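Local coordinates for eukaryotic translation initiation factor 2D (Homo sapiens, PDB 5W2F), which delivers initiator tRNA to the P-site of the 40S ribosomal subunit without GTP during translation initiation, here represented by its C-terminal part, at residues V126-N131 and S165-I170. Numbering follows the deposited sequence.
Sequences VTVVRN and SLQVQI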
loop_
_atom_site.group_PDB
_atom_site.type_symbol
_atom_site.label_atom_id
_atom_site.label_comp_id
_atom_site.label_asym_id
_atom_site.label_seq_id
_atom_site.Cartn_x
_atom_site.Cartn_y
_atom_site.Cartn_z
ATOM N N VAL A 126 -2.514 -28.642 -4.625
ATOM C CA VAL A 126 -1.428 -27.806 -4.150
ATOM C C VAL A 126 -1.976 -26.504 -3.592
ATOM O O VAL A 126 -3.094 -26.104 -3.904
ATOM C CB VAL A 126 -0.404 -27.487 -5.256
ATOM C CG1 VAL A 126 0.271 -28.772 -5.714
ATOM C CG2 VAL A 126 -1.031 -26.700 -6.410
ATOM N N THR A 127 -1.170 -25.877 -2.750
ATOM C CA THR A 127 -1.476 -24.587 -2.134
ATOM C C THR A 127 -0.516 -23.559 -2.705
ATOM O O THR A 127 0.701 -23.785 -2.721
ATOM C CB THR A 127 -1.338 -24.679 -0.608
ATOM O OG1 THR A 127 -2.158 -25.743 -0.123
ATOM C CG2 THR A 127 -1.752 -23.403 0.071
ATOM N N VAL A 128 -1.062 -22.457 -3.221
ATOM C CA VAL A 128 -0.271 -21.430 -3.895
ATOM C C VAL A 128 -0.439 -20.102 -3.164
ATOM O O VAL A 128 -1.567 -19.682 -2.897
ATOM C CB VAL A 128 -0.690 -21.307 -5.367
ATOM C CG1 VAL A 128 0.124 -20.235 -6.073
ATOM C CG2 VAL A 128 -0.624 -22.678 -6.075
ATOM N N VAL A 129 0.688 -19.462 -2.847
ATOM C CA VAL A 129 0.706 -18.258 -2.013
ATOM C C VAL A 129 1.387 -17.122 -2.753
ATOM O O VAL A 129 2.586 -17.212 -3.057
ATOM C CB VAL A 129 1.401 -18.510 -0.664
ATOM C CG1 VAL A 129 1.201 -17.304 0.262
ATOM C CG2 VAL A 129 0.890 -19.803 -0.025
ATOM N N ARG A 130 0.610 -16.073 -3.049
ATOM C CA ARG A 130 1.048 -14.910 -3.811
ATOM C C ARG A 130 1.090 -13.670 -2.909
ATOM O O ARG A 130 0.285 -13.539 -1.998
ATOM C CB ARG A 130 -0.001 -14.672 -4.939
ATOM C CG ARG A 130 0.189 -13.423 -5.781
ATOM C CD ARG A 130 -0.923 -13.290 -6.799
ATOM N NE ARG A 130 -0.833 -14.339 -7.823
ATOM C CZ ARG A 130 -0.299 -14.212 -9.032
ATOM N NH1 ARG A 130 0.189 -13.064 -9.457
ATOM N NH2 ARG A 130 -0.247 -15.265 -9.825
ATOM N N ASN A 131 2.023 -12.767 -3.219
ATOM C CA ASN A 131 2.185 -11.443 -2.607
ATOM C C ASN A 131 2.846 -11.427 -1.247
ATOM O O ASN A 131 2.739 -10.451 -0.511
ATOM C CB ASN A 131 0.880 -10.634 -2.599
ATOM C CG ASN A 131 0.507 -10.150 -3.955
ATOM O OD1 ASN A 131 1.375 -9.840 -4.791
ATOM N ND2 ASN A 131 -0.787 -10.029 -4.181
ATOM N N SER A 165 6.894 -10.943 -9.313
ATOM C CA SER A 165 6.842 -11.460 -7.970
ATOM C C SER A 165 6.970 -12.984 -7.994
ATOM O O SER A 165 6.792 -13.640 -9.023
ATOM C CB SER A 165 5.525 -11.043 -7.289
ATOM O OG SER A 165 4.411 -11.827 -7.745
ATOM N N LEU A 166 7.310 -13.518 -6.841
ATOM C CA LEU A 166 7.463 -14.945 -6.643
ATOM C C LEU A 166 6.313 -15.454 -5.804
ATOM O O LEU A 166 5.781 -14.737 -4.947
ATOM C CB LEU A 166 8.750 -15.225 -5.895
ATOM C CG LEU A 166 10.031 -14.779 -6.611
ATOM C CD1 LEU A 166 11.189 -14.965 -5.656
ATOM C CD2 LEU A 166 10.214 -15.551 -7.890
ATOM N N GLN A 167 5.958 -16.699 -6.047
ATOM C CA GLN A 167 4.953 -17.378 -5.242
ATOM C C GLN A 167 5.544 -18.655 -4.646
ATOM O O GLN A 167 6.522 -19.222 -5.162
ATOM C CB GLN A 167 3.716 -17.720 -6.075
ATOM C CG GLN A 167 3.979 -18.659 -7.236
ATOM C CD GLN A 167 2.736 -18.859 -8.056
ATOM O OE1 GLN A 167 1.845 -18.015 -8.058
ATOM N NE2 GLN A 167 2.693 -19.926 -8.788
ATOM N N VAL A 168 4.967 -19.082 -3.534
ATOM C CA VAL A 168 5.299 -20.339 -2.907
ATOM C C VAL A 168 4.217 -21.349 -3.249
ATOM O O VAL A 168 3.034 -21.058 -3.124
ATOM C CB VAL A 168 5.413 -20.184 -1.389
ATOM C CG1 VAL A 168 5.670 -21.514 -0.699
ATOM C CG2 VAL A 168 6.481 -19.160 -1.041
ATOM N N GLN A 169 4.638 -22.541 -3.657
ATOM C CA GLN A 169 3.742 -23.668 -3.817
ATOM C C GLN A 169 4.076 -24.720 -2.790
ATOM O O GLN A 169 5.260 -25.052 -2.600
ATOM C CB GLN A 169 3.866 -24.210 -5.217
ATOM C CG GLN A 169 3.311 -23.262 -6.251
ATOM C CD GLN A 169 3.211 -23.902 -7.627
ATOM O OE1 GLN A 169 4.043 -24.748 -7.988
ATOM N NE2 GLN A 169 2.200 -23.501 -8.407
ATOM N N ILE A 170 3.044 -25.269 -2.165
ATOM C CA ILE A 170 3.223 -26.359 -1.221
ATOM C C ILE A 170 2.345 -27.528 -1.671
ATOM O O ILE A 170 1.184 -27.332 -1.986
ATOM C CB ILE A 170 2.841 -25.978 0.228
ATOM C CG1 ILE A 170 3.390 -24.596 0.618
ATOM C CG2 ILE A 170 3.311 -27.073 1.188
ATOM C CD1 ILE A 170 2.370 -23.466 0.417
HETATM O O HOH W 1 4.341 -14.953 -2.471
HETATM O O HOH W 2 -0.609 -18.182 -9.084
HETATM O O HOH W 3 3.617 -13.224 -5.532
#
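Thr-127 and Ile-170 exchange two backbone hydrogen bonds, Thr-127 N to Ile-170 O at 2.9 Å and Ile-170 N to Thr-127 O, and Val-129 repeats the pattern with Val-168. These rungs join neighbouring antiparallel strands of the SUI1 domain, between strands 113-121 and 154-158. Val-128 and Gln-169 form the non-hydrogen-bonded pair between them.

Gln-167 can be followed outward. Its CB rests 3.3 Å from Val-129 O. CG stands between the backbone N and the carbonyl carbon (chi1 62°), and the extended chain beyond it carries the amide over to Val-128: CD lies 3.6 Å from Val-128 CG1, and NE2 is also close to that methyl. OE1 touches the same CG1 and accepts a 2.7 Å hydrogen bond from a water, which in turn takes one from Arg-130 NH2, in the plane of the guanidinium at its edge. Amide and guanidinium planes stand 90° apart, bridged by this water; NH2 is also hydrogen-bonded to Pro-160 O. The other methyl of Val-128, CG2, lies alongside Gln-169, 3.8 Å from NE2, while Gln-169 OE1 is hydrogen-bonded to Arg-120 NH2.

The face of Thr-127, Val-129, Val-168 and Ile-170 is largely apolar; Thr-127 OG1 is hydrogen-bonded to Gly-172 O and Gln-174 N. Ile-170 CD1 reaches back across the strands to Val-129 CG2 (4.0 Å) and Thr-127 CB, and helix 139-150 packs on Ile-170 through Leu-146.

Beyond the last rung, a second water accepts from Asn-131 N, donates to Leu-166 O and is hydrogen-bonded to Ser-165 OG. The chemistry is thus divided: direct backbone hydrogen bonds set the register, aliphatic groups make up most of the face covered by helix 139-150, and on the Gln-167 face and at the Asn-131/Ser-165 end water links polar groups that do not bond directly.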